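Local coordinates for protein contact-dependent inhibitor I (Escherichia coli NC101, PDB 5I4Q) that is an immunity protein that probably binds the toxin domain of its cognate contact-dependent inhibitor A and so protects the cell that makes it, at residues D2-P5 and E6-D10; S41-F44 and D45-Q48; F51-L54 and F55-Q58; Y93-K96 and K97-G101. All coordinates share one frame; numbering follows the deposited sequence.

Contact 1: D2-P5 and E6-D10; sequences DIWP and EFQRD
Trp4 lays one face of its indole against the side chain of Gln8, one turn further along helix 4-40 and near its N-terminal end. Gln8 CG sits 3.6 Å above the plane, toward the rim and 3.7 Å from Trp4 CZ2. The terminal amide, tilted 30° from the ring, stays above the plane but beyond the rim, next to the NE1–CE2 edge. Gln8 OE1 comes 2.6 Å from Trp4 NE1, yet the N-H points too poorly for a hydrogen bond. Phe7 meets the indole at another point, its CD2 at the rim by Trp4 CE3 (3.6 Å), the two rings set obliquely. Asp2 caps the helix start, OD1 taking a long, weak bond from Trp4 N. Glu6 has CG between its own backbone N and carbonyl carbon (chi1 80°), which swings the chain back over Ile3 and brings OE2 to Ile3 CG2 at 3.6 Å. Outside this turn, Glu6 OE1 pairs in a salt bridge with a basic side chain on the chain of a different protein. Ile3, Trp4 and Phe7 also pack on Tyr28 of the second subunit. The Arg9 guanidinium lies over the carbonyl of Pro5, with Pro5 O 3.5 Å above its plane.

Contact 2: S41-F44 and D45-Q48; sequences STNF and DNAQ
Phe44 and Gln48 fold onto one another through a bend in the glutamine. Both chi1 and chi2 of Gln48 are near -60° (-62° and -50°), which curls the chain back toward the preceding turn and brings NE2 over the middle of the Phe44 ring, 3.3 Å above its plane. The amide is tilted well away from parallel to the ring. The same NE2 donates an almost straight bond to Phe44 O (2.9 Å), and that oxygen also accepts from Ala47 N; the two donors come from opposite faces of the carbonyl plane. The far end of the amide is held as well: Gln48 OE1 accepts from Arg91 of helix 88-99, and Lys92 of that helix makes a cation-pi contact with the Phe44 ring. The Phe44–Gln48 pair belongs to the first turn of helix 44-66, where Asn43 is the N-cap. Its chi1 puts CG between the backbone N and the carbonyl carbon, which points OD1 at the N-H groups of the first turn. There it takes a bond from Asn46 N (3.0 Å, 166°), the donor lying in line with the side-chain C=O. The Asn46 amide runs obliquely past that of Asn43, and Thr42 OG1 comes to Asn46 CB at 3.5 Å.

Contact 3: F51-L54 and F55-Q58; sequences FDDL and FRMQ
Phe51 O receives the N-H of Phe55 in the shortest polar bond here, 2.8 Å and nearly straight at 175°. The Phe55 ring comes up to that same oxygen, with CD2 3.1 Å from Phe51 O. Phe51 and Phe55 are one turn apart on helix 44-66 and lie side by side, pointing the same way. Their planes are only 16° apart, yet they do not stack: the rings meet rim to rim, Phe51 CD1 against Phe55 CE2 at 3.5 Å, with neither over the other's face. Phe51 continues onto Trp94 and His95 of helix 88-99, and Leu54 reaches Ile39 of helix 4-40, which makes this a buried flank of a packed helical bundle.

A second flank is charged. Asp53 and Arg56 also run alongside each other, and Asp53 OD1 comes in the guanidinium plane to the edge at NH2, 3.3 Å away. A bend at chi3 (81°) turns the arginine back to make this salt bridge. Asp52 is engaged elsewhere, in a salt bridge to Arg91. The Phe51, Leu54 and Phe55 side is thus apolar packing, whereas the buried amide of Gln58 is satisfied by NE2 bonding to Ile80 O and Asp84 OD1. Arg56 also packs on Asp2 of the second subunit; being exposed and fairly long, its pair with Asp53 probably contributes only modestly.

Contact 4: Y93-K96 and K97-G101; sequences YWHK and KFSDG
Helix 88-99 ends here in a Schellman motif: Gly101 N reaches back to Phe98 O at 3.1 Å and Gly101 leaves the helix with positive phi, just after the last helical bond, Asp100 N to Lys96 O. A salt bridge spans the same turn, Lys96 NZ meeting Asp100 OD2 on its syn lone pair at 3.1 Å. His95 O is gripped twice by Ser99, through its N and through its OG (2.9 Å). The hydroxyl arrives from above the carbonyl plane and also lies over one face of the His95 imidazole, whose NE2 is hydrogen-bonded to Thr42 O. The aliphatic part of Lys97 passes over one face of the Tyr93 ring toward its hydroxyl end, CD 3.5 Å from Tyr93 CZ; bends at chi3 and chi4 (110° and 82°) carry NZ round to a weak bond with Tyr93 OH. The planes of Trp94 and Phe98 are 25° apart and the rings hardly overlap, but Trp94 CB makes a CH-pi contact over the face of Phe98, 4.3 Å from the ring centroid. Tyr93 also makes a cation-pi contact with Arg59 of the contact-dependent inhibitor A chain. In the bundle, Phe98 packs on Val36 and Ile39 of helix 4-40, while Trp94 and His95 press against helix 44-66.

In the fold
Contacts 1 to 4 follow one another along a chain without strands. Contact 1 opens helix 4-40 and lies apart, its centre about 53 Å from that of contact 2 and on the other side of the chain's centre. The other three cluster in the bundle. Contacts 2 and 3 share helix 44-66, with centres about 14 Å apart. Contact 4, on helix 88-99, touches both: His95 CD2 packs on Ala47 CB (4.1 Å), and Phe98 CE2 on Leu54 CD2 (4.2 Å). The chain thus has a compact helical end, which meets contact-dependent inhibitor A, and an arm that meets the second subunit and another protein chain, consistent with a role in assembly.

Contact 1: D2-P5 and E6-D10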
loop_
_atom_site.group_PDB
_atom_site.type_symbol
_atom_site.label_atom_id
_atom_site.label_comp_id
_atom_site.label_asym_id
_atom_site.label_seq_id
_atom_site.Cartn_x
_atom_site.Cartn_y
_atom_site.Cartn_z
ATOM N N ASP B 2 -7.823 -10.717 -19.153
ATOM C CA ASP B 2 -6.527 -10.135 -18.812
ATOM C C ASP B 2 -6.695 -9.129 -17.684
ATOM O O ASP B 2 -7.394 -8.126 -17.822
ATOM C CB ASP B 2 -5.897 -9.424 -20.008
ATOM C CG ASP B 2 -4.518 -8.863 -19.677
ATOM O OD1 ASP B 2 -3.802 -9.447 -18.813
ATOM O OD2 ASP B 2 -4.142 -7.823 -20.266
ATOM N N ILE B 3 -6.012 -9.385 -16.582
ATOM C CA ILE B 3 -6.215 -8.568 -15.396
ATOM C C ILE B 3 -5.249 -7.398 -15.318
ATOM O O ILE B 3 -5.413 -6.530 -14.468
ATOM C CB ILE B 3 -6.204 -9.402 -14.090
ATOM C CG1 ILE B 3 -4.980 -10.320 -14.021
ATOM C CG2 ILE B 3 -7.489 -10.227 -13.983
ATOM C CD1 ILE B 3 -4.768 -10.934 -12.658
ATOM N N TRP B 4 -4.278 -7.343 -16.228
ATOM C CA TRP B 4 -3.215 -6.339 -16.137
ATOM C C TRP B 4 -3.714 -4.855 -16.115
ATOM O O TRP B 4 -3.224 -4.028 -15.333
ATOM C CB TRP B 4 -2.147 -6.580 -17.214
ATOM C CG TRP B 4 -1.057 -5.526 -17.238
ATOM C CD1 TRP B 4 -0.747 -4.704 -18.276
ATOM C CD2 TRP B 4 -0.180 -5.145 -16.152
ATOM N NE1 TRP B 4 0.264 -3.843 -17.903
ATOM C CE2 TRP B 4 0.622 -4.099 -16.608
ATOM C CE3 TRP B 4 -0.013 -5.584 -14.844
ATOM C CZ2 TRP B 4 1.624 -3.515 -15.809
ATOM C CZ3 TRP B 4 0.973 -4.988 -14.047
ATOM C CH2 TRP B 4 1.764 -3.973 -14.530
ATOM N N PRO B 5 -4.698 -4.526 -16.936
ATOM C CA PRO B 5 -5.089 -3.105 -16.975
ATOM C C PRO B 5 -5.644 -2.581 -15.638
ATOM O O PRO B 5 -5.355 -1.453 -15.237
ATOM C CB PRO B 5 -6.172 -3.086 -18.063
ATOM C CG PRO B 5 -5.814 -4.258 -18.978
ATOM C CD PRO B 5 -5.292 -5.317 -18.036
ATOM N N GLU B 6 -6.433 -3.400 -14.956
ATOM C CA GLU B 6 -7.003 -3.017 -13.667
ATOM C C GLU B 6 -5.951 -3.172 -12.587
ATOM O O GLU B 6 -5.954 -2.449 -11.600
ATOM C CB GLU B 6 -8.285 -3.814 -13.346
ATOM C CG GLU B 6 -8.038 -5.217 -12.817
ATOM C CD GLU B 6 -9.005 -6.264 -13.382
ATOM O OE1 GLU B 6 -9.524 -6.073 -14.520
ATOM O OE2 GLU B 6 -9.222 -7.293 -12.689
ATOM N N PHE B 7 -5.054 -4.124 -12.782
ATOM C CA PHE B 7 -3.949 -4.325 -11.883
ATOM C C PHE B 7 -3.047 -3.075 -11.872
ATOM O O PHE B 7 -2.613 -2.681 -10.805
ATOM C CB PHE B 7 -3.169 -5.547 -12.280
ATOM C CG PHE B 7 -2.220 -6.073 -11.238
ATOM C CD1 PHE B 7 -2.405 -5.880 -9.878
ATOM C CD2 PHE B 7 -1.133 -6.841 -11.637
ATOM C CE1 PHE B 7 -1.517 -6.423 -8.953
ATOM C CE2 PHE B 7 -0.241 -7.389 -10.701
ATOM C CZ PHE B 7 -0.453 -7.198 -9.364
ATOM N N GLN B 8 -2.819 -2.460 -13.039
ATOM C CA GLN B 8 -1.943 -1.269 -13.202
ATOM C C GLN B 8 -2.573 -0.096 -12.477
ATOM O O GLN B 8 -1.891 0.674 -11.816
ATOM C CB GLN B 8 -1.825 -0.890 -14.689
ATOM C CG GLN B 8 -0.467 -0.470 -15.193
ATOM C CD GLN B 8 -0.271 -0.685 -16.727
ATOM O OE1 GLN B 8 -0.886 -1.563 -17.356
ATOM N NE2 GLN B 8 0.612 0.101 -17.315
ATOM N N ARG B 9 -3.892 0.040 -12.639
ATOM C CA ARG B 9 -4.665 1.075 -11.965
ATOM C C ARG B 9 -4.525 0.971 -10.451
ATOM O O ARG B 9 -4.216 1.960 -9.818
ATOM C CB ARG B 9 -6.131 1.041 -12.395
ATOM C CG ARG B 9 -6.395 1.867 -13.680
ATOM C CD ARG B 9 -7.860 1.860 -14.149
ATOM N NE ARG B 9 -8.114 0.914 -15.265
ATOM C CZ ARG B 9 -8.889 -0.177 -15.211
ATOM N NH1 ARG B 9 -9.550 -0.543 -14.096
ATOM N NH2 ARG B 9 -9.014 -0.924 -16.293
ATOM N N ASP B 10 -4.668 -0.235 -9.911
ATOM C CA ASP B 10 -4.475 -0.497 -8.508
ATOM C C ASP B 10 -3.032 -0.184 -8.071
ATOM O O ASP B 10 -2.804 0.365 -6.991
ATOM C CB ASP B 10 -4.706 -1.983 -8.198
ATOM C CG ASP B 10 -6.204 -2.422 -8.226
ATOM O OD1 ASP B 10 -7.121 -1.581 -8.339
ATOM O OD2 ASP B 10 -6.443 -3.666 -8.134
#

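Contact 2: S41-F44 and D45-Q48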
loop_
_atom_site.group_PDB
_atom_site.type_symbol
_atom_site.label_atom_id
_atom_site.label_comp_id
_atom_site.label_asym_id
_atom_site.label_seq_id
_atom_site.Cartn_x
_atom_site.Cartn_y
_atom_site.Cartn_z
ATOM N N SER B 41 11.411 19.562 29.023
ATOM C CA SER B 41 11.797 20.907 29.436
ATOM C C SER B 41 10.781 21.521 30.371
ATOM O O SER B 41 10.834 22.703 30.582
ATOM C CB SER B 41 11.857 21.839 28.223
ATOM O OG SER B 41 12.701 21.345 27.221
ATOM N N THR B 42 9.820 20.770 30.905
ATOM C CA THR B 42 8.852 21.402 31.813
ATOM C C THR B 42 8.600 20.499 33.006
ATOM O O THR B 42 9.090 19.343 33.053
ATOM C CB THR B 42 7.565 21.877 31.055
ATOM O OG1 THR B 42 6.819 22.779 31.873
ATOM C CG2 THR B 42 6.663 20.787 30.627
ATOM N N ASN B 43 7.882 21.016 33.998
ATOM C CA ASN B 43 7.600 20.181 35.165
ATOM C C ASN B 43 6.445 19.153 34.901
ATOM O O ASN B 43 5.717 19.225 33.919
ATOM C CB ASN B 43 7.431 21.032 36.442
ATOM C CG ASN B 43 6.093 21.737 36.513
ATOM O OD1 ASN B 43 5.112 21.319 35.878
ATOM N ND2 ASN B 43 6.030 22.804 37.305
ATOM N N PHE B 44 6.312 18.194 35.792
ATOM C CA PHE B 44 5.370 17.120 35.602
ATOM C C PHE B 44 3.938 17.592 35.432
ATOM O O PHE B 44 3.243 17.128 34.537
ATOM C CB PHE B 44 5.461 16.076 36.724
ATOM C CG PHE B 44 4.663 14.837 36.456
ATOM C CD1 PHE B 44 5.069 13.949 35.495
ATOM C CD2 PHE B 44 3.487 14.576 37.149
ATOM C CE1 PHE B 44 4.372 12.768 35.268
ATOM C CE2 PHE B 44 2.746 13.436 36.887
ATOM C CZ PHE B 44 3.186 12.529 35.928
ATOM N N ASP B 45 3.471 18.484 36.264
ATOM C CA ASP B 45 2.081 18.947 36.117
ATOM C C ASP B 45 1.784 19.583 34.766
ATOM O O ASP B 45 0.771 19.290 34.137
ATOM C CB ASP B 45 1.726 19.925 37.232
ATOM C CG ASP B 45 1.483 19.221 38.591
ATOM O OD1 ASP B 45 1.930 18.047 38.813
ATOM O OD2 ASP B 45 0.812 19.850 39.452
ATOM N N ASN B 46 2.682 20.441 34.323
ATOM C CA ASN B 46 2.512 21.206 33.090
ATOM C C ASN B 46 2.706 20.334 31.852
ATOM O O ASN B 46 2.395 20.762 30.766
ATOM C CB ASN B 46 3.537 22.327 33.013
ATOM C CG ASN B 46 3.398 23.325 34.124
ATOM O OD1 ASN B 46 2.307 23.557 34.625
ATOM N ND2 ASN B 46 4.520 23.912 34.527
ATOM N N ALA B 47 3.286 19.141 32.046
ATOM C CA ALA B 47 3.503 18.155 30.994
ATOM C C ALA B 47 2.272 17.327 30.672
ATOM O O ALA B 47 2.252 16.698 29.635
ATOM C CB ALA B 47 4.650 17.223 31.375
ATOM N N GLN B 48 1.243 17.348 31.511
ATOM C CA GLN B 48 0.118 16.461 31.294
ATOM C C GLN B 48 -0.625 16.706 29.989
ATOM O O GLN B 48 -0.999 15.736 29.310
ATOM C CB GLN B 48 -0.863 16.467 32.458
ATOM C CG GLN B 48 -0.282 15.989 33.766
ATOM C CD GLN B 48 0.437 14.684 33.638
ATOM O OE1 GLN B 48 -0.181 13.641 33.341
ATOM N NE2 GLN B 48 1.748 14.709 33.860
#

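Contact 3: F51-L54 and F55-Q58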
loop_
_atom_site.group_PDB
_atom_site.type_symbol
_atom_site.label_atom_id
_atom_site.label_comp_id
_atom_site.label_asym_id
_atom_site.label_seq_id
_atom_site.Cartn_x
_atom_site.Cartn_y
_atom_site.Cartn_z
ATOM N N PHE B 51 1.517 15.282 27.279
ATOM C CA PHE B 51 1.461 13.836 27.244
ATOM C C PHE B 51 0.158 13.418 26.593
ATOM O O PHE B 51 0.154 12.489 25.829
ATOM C CB PHE B 51 1.513 13.240 28.649
ATOM C CG PHE B 51 2.884 12.937 29.146
ATOM C CD1 PHE B 51 3.663 12.003 28.520
ATOM C CD2 PHE B 51 3.360 13.523 30.271
ATOM C CE1 PHE B 51 4.926 11.685 28.986
ATOM C CE2 PHE B 51 4.621 13.211 30.767
ATOM C CZ PHE B 51 5.406 12.272 30.120
ATOM N N ASP B 52 -0.931 14.133 26.859
ATOM C CA ASP B 52 -2.226 13.794 26.252
ATOM C C ASP B 52 -2.138 13.828 24.727
ATOM O O ASP B 52 -2.640 12.923 24.058
ATOM C CB ASP B 52 -3.327 14.769 26.695
ATOM C CG ASP B 52 -3.679 14.683 28.221
ATOM O OD1 ASP B 52 -3.299 13.705 28.951
ATOM O OD2 ASP B 52 -4.377 15.621 28.681
ATOM N N ASP B 53 -1.483 14.866 24.193
ATOM C CA ASP B 53 -1.198 14.975 22.735
ATOM C C ASP B 53 -0.274 13.858 22.246
ATOM O O ASP B 53 -0.539 13.232 21.248
ATOM C CB ASP B 53 -0.555 16.318 22.362
ATOM C CG ASP B 53 -1.466 17.511 22.618
ATOM O OD1 ASP B 53 -2.718 17.346 22.709
ATOM O OD2 ASP B 53 -0.927 18.637 22.737
ATOM N N LEU B 54 0.796 13.599 22.984
ATOM C CA LEU B 54 1.731 12.558 22.620
ATOM C C LEU B 54 1.059 11.206 22.549
ATOM O O LEU B 54 1.234 10.492 21.589
ATOM C CB LEU B 54 2.844 12.514 23.650
ATOM C CG LEU B 54 3.893 11.437 23.440
ATOM C CD1 LEU B 54 4.556 11.639 22.085
ATOM C CD2 LEU B 54 4.961 11.502 24.500
ATOM N N PHE B 55 0.301 10.826 23.568
ATOM C CA PHE B 55 -0.378 9.521 23.517
ATOM C C PHE B 55 -1.518 9.428 22.533
ATOM O O PHE B 55 -1.858 8.310 22.050
ATOM C CB PHE B 55 -0.860 9.101 24.905
ATOM C CG PHE B 55 0.257 8.813 25.867
ATOM C CD1 PHE B 55 1.067 7.720 25.667
ATOM C CD2 PHE B 55 0.456 9.592 26.985
ATOM C CE1 PHE B 55 2.076 7.403 26.557
ATOM C CE2 PHE B 55 1.502 9.316 27.866
ATOM C CZ PHE B 55 2.299 8.203 27.659
ATOM N N ARG B 56 -2.146 10.568 22.249
ATOM C CA ARG B 56 -3.219 10.628 21.257
ATOM C C ARG B 56 -2.613 10.277 19.892
ATOM O O ARG B 56 -3.206 9.529 19.120
ATOM C CB ARG B 56 -3.873 11.984 21.197
ATOM C CG ARG B 56 -5.123 12.041 20.320
ATOM C CD ARG B 56 -5.539 13.461 19.939
ATOM N NE ARG B 56 -4.757 13.973 18.822
ATOM C CZ ARG B 56 -3.858 14.958 18.855
ATOM N NH1 ARG B 56 -3.229 15.270 17.724
ATOM N NH2 ARG B 56 -3.569 15.627 19.975
HETATM N N MSE B 57 -1.412 10.774 19.646
HETATM C CA MSE B 57 -0.712 10.476 18.409
HETATM C C MSE B 57 -0.299 9.033 18.323
HETATM O O MSE B 57 -0.397 8.463 17.285
HETATM C CB MSE B 57 0.517 11.385 18.224
HETATM C CG MSE B 57 -0.015 12.794 18.009
HETATM SE SE MSE B 57 1.427 14.039 17.427
HETATM C CE MSE B 57 0.415 15.739 17.729
ATOM N N GLN B 58 0.245 8.500 19.397
ATOM C CA GLN B 58 0.606 7.123 19.454
ATOM C C GLN B 58 -0.631 6.279 19.154
ATOM O O GLN B 58 -0.537 5.311 18.446
ATOM C CB GLN B 58 1.231 6.770 20.812
ATOM C CG GLN B 58 1.619 5.292 21.038
ATOM C CD GLN B 58 0.464 4.336 21.233
ATOM O OE1 GLN B 58 -0.645 4.729 21.585
ATOM N NE2 GLN B 58 0.707 3.058 20.989
#

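Contact 4: Y93-K96 and K97-G101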
loop_
_atom_site.group_PDB
_atom_site.type_symbol
_atom_site.label_atom_id
_atom_site.label_comp_id
_atom_site.label_asym_id
_atom_site.label_seq_id
_atom_site.Cartn_x
_atom_site.Cartn_y
_atom_site.Cartn_z
ATOM N N TYR B 93 7.659 7.786 34.459
ATOM C CA TYR B 93 8.863 7.198 33.872
ATOM C C TYR B 93 9.350 7.989 32.647
ATOM O O TYR B 93 10.522 8.312 32.527
ATOM C CB TYR B 93 8.585 5.745 33.464
ATOM C CG TYR B 93 9.699 5.071 32.714
ATOM C CD1 TYR B 93 10.855 4.636 33.372
ATOM C CD2 TYR B 93 9.596 4.816 31.357
ATOM C CE1 TYR B 93 11.889 3.999 32.679
ATOM C CE2 TYR B 93 10.608 4.159 30.663
ATOM C CZ TYR B 93 11.749 3.750 31.314
ATOM O OH TYR B 93 12.763 3.108 30.609
ATOM N N TRP B 94 8.452 8.297 31.733
ATOM C CA TRP B 94 8.859 8.978 30.493
ATOM C C TRP B 94 9.262 10.402 30.786
ATOM O O TRP B 94 10.229 10.894 30.205
ATOM C CB TRP B 94 7.765 8.890 29.424
ATOM C CG TRP B 94 7.609 7.480 28.862
ATOM C CD1 TRP B 94 6.483 6.706 28.908
ATOM C CD2 TRP B 94 8.606 6.700 28.193
ATOM N NE1 TRP B 94 6.723 5.489 28.315
ATOM C CE2 TRP B 94 8.023 5.461 27.870
ATOM C CE3 TRP B 94 9.930 6.924 27.848
ATOM C CZ2 TRP B 94 8.738 4.426 27.239
ATOM C CZ3 TRP B 94 10.641 5.910 27.200
ATOM C CH2 TRP B 94 10.036 4.686 26.892
ATOM N N HIS B 95 8.566 11.064 31.708
ATOM C CA HIS B 95 8.948 12.440 32.037
ATOM C C HIS B 95 10.389 12.489 32.531
ATOM O O HIS B 95 11.189 13.310 32.093
ATOM C CB HIS B 95 7.999 13.047 33.055
ATOM C CG HIS B 95 8.283 14.486 33.355
ATOM N ND1 HIS B 95 8.726 14.918 34.591
ATOM C CD2 HIS B 95 8.198 15.590 32.577
ATOM C CE1 HIS B 95 8.904 16.225 34.556
ATOM N NE2 HIS B 95 8.605 16.654 33.340
ATOM N N LYS B 96 10.727 11.584 33.429
ATOM C CA LYS B 96 12.066 11.522 33.950
ATOM C C LYS B 96 13.063 11.310 32.854
ATOM O O LYS B 96 14.040 12.026 32.777
ATOM C CB LYS B 96 12.194 10.426 35.014
ATOM C CG LYS B 96 13.634 10.109 35.410
ATOM C CD LYS B 96 13.782 9.938 36.921
ATOM C CE LYS B 96 15.192 9.511 37.339
ATOM N NZ LYS B 96 16.232 10.515 36.950
ATOM N N LYS B 97 12.819 10.328 31.996
ATOM C CA LYS B 97 13.782 10.009 30.939
ATOM C C LYS B 97 13.945 11.169 29.969
ATOM O O LYS B 97 15.052 11.471 29.576
ATOM C CB LYS B 97 13.390 8.734 30.195
ATOM C CG LYS B 97 13.801 7.461 30.914
ATOM C CD LYS B 97 13.738 6.273 29.967
ATOM C CE LYS B 97 15.110 5.710 29.602
ATOM N NZ LYS B 97 15.634 4.789 30.653
ATOM N N PHE B 98 12.844 11.812 29.590
ATOM C CA PHE B 98 12.878 12.909 28.612
ATOM C C PHE B 98 13.570 14.158 29.231
ATOM O O PHE B 98 14.323 14.833 28.569
ATOM C CB PHE B 98 11.470 13.314 28.167
ATOM C CG PHE B 98 10.689 12.263 27.415
ATOM C CD1 PHE B 98 11.303 11.201 26.765
ATOM C CD2 PHE B 98 9.315 12.374 27.319
ATOM C CE1 PHE B 98 10.573 10.284 26.046
ATOM C CE2 PHE B 98 8.587 11.436 26.626
ATOM C CZ PHE B 98 9.216 10.383 26.005
ATOM N N SER B 99 13.308 14.440 30.513
ATOM C CA SER B 99 14.029 15.480 31.272
ATOM C C SER B 99 15.542 15.250 31.324
ATOM O O SER B 99 16.301 16.190 31.258
ATOM C CB SER B 99 13.482 15.563 32.704
ATOM O OG SER B 99 12.118 15.954 32.704
ATOM N N ASP B 100 15.981 14.002 31.442
ATOM C CA ASP B 100 17.423 13.680 31.430
ATOM C C ASP B 100 18.054 13.709 30.047
ATOM O O ASP B 100 19.211 13.359 29.910
ATOM C CB ASP B 100 17.678 12.295 32.048
ATOM C CG ASP B 100 17.462 12.266 33.563
ATOM O OD1 ASP B 100 17.386 13.349 34.199
ATOM O OD2 ASP B 100 17.376 11.153 34.136
ATOM N N GLY B 101 17.284 14.067 29.020
ATOM C CA GLY B 101 17.799 14.225 27.665
ATOM C C GLY B 101 17.440 13.157 26.634
ATOM O O GLY B 101 17.994 13.157 25.544
#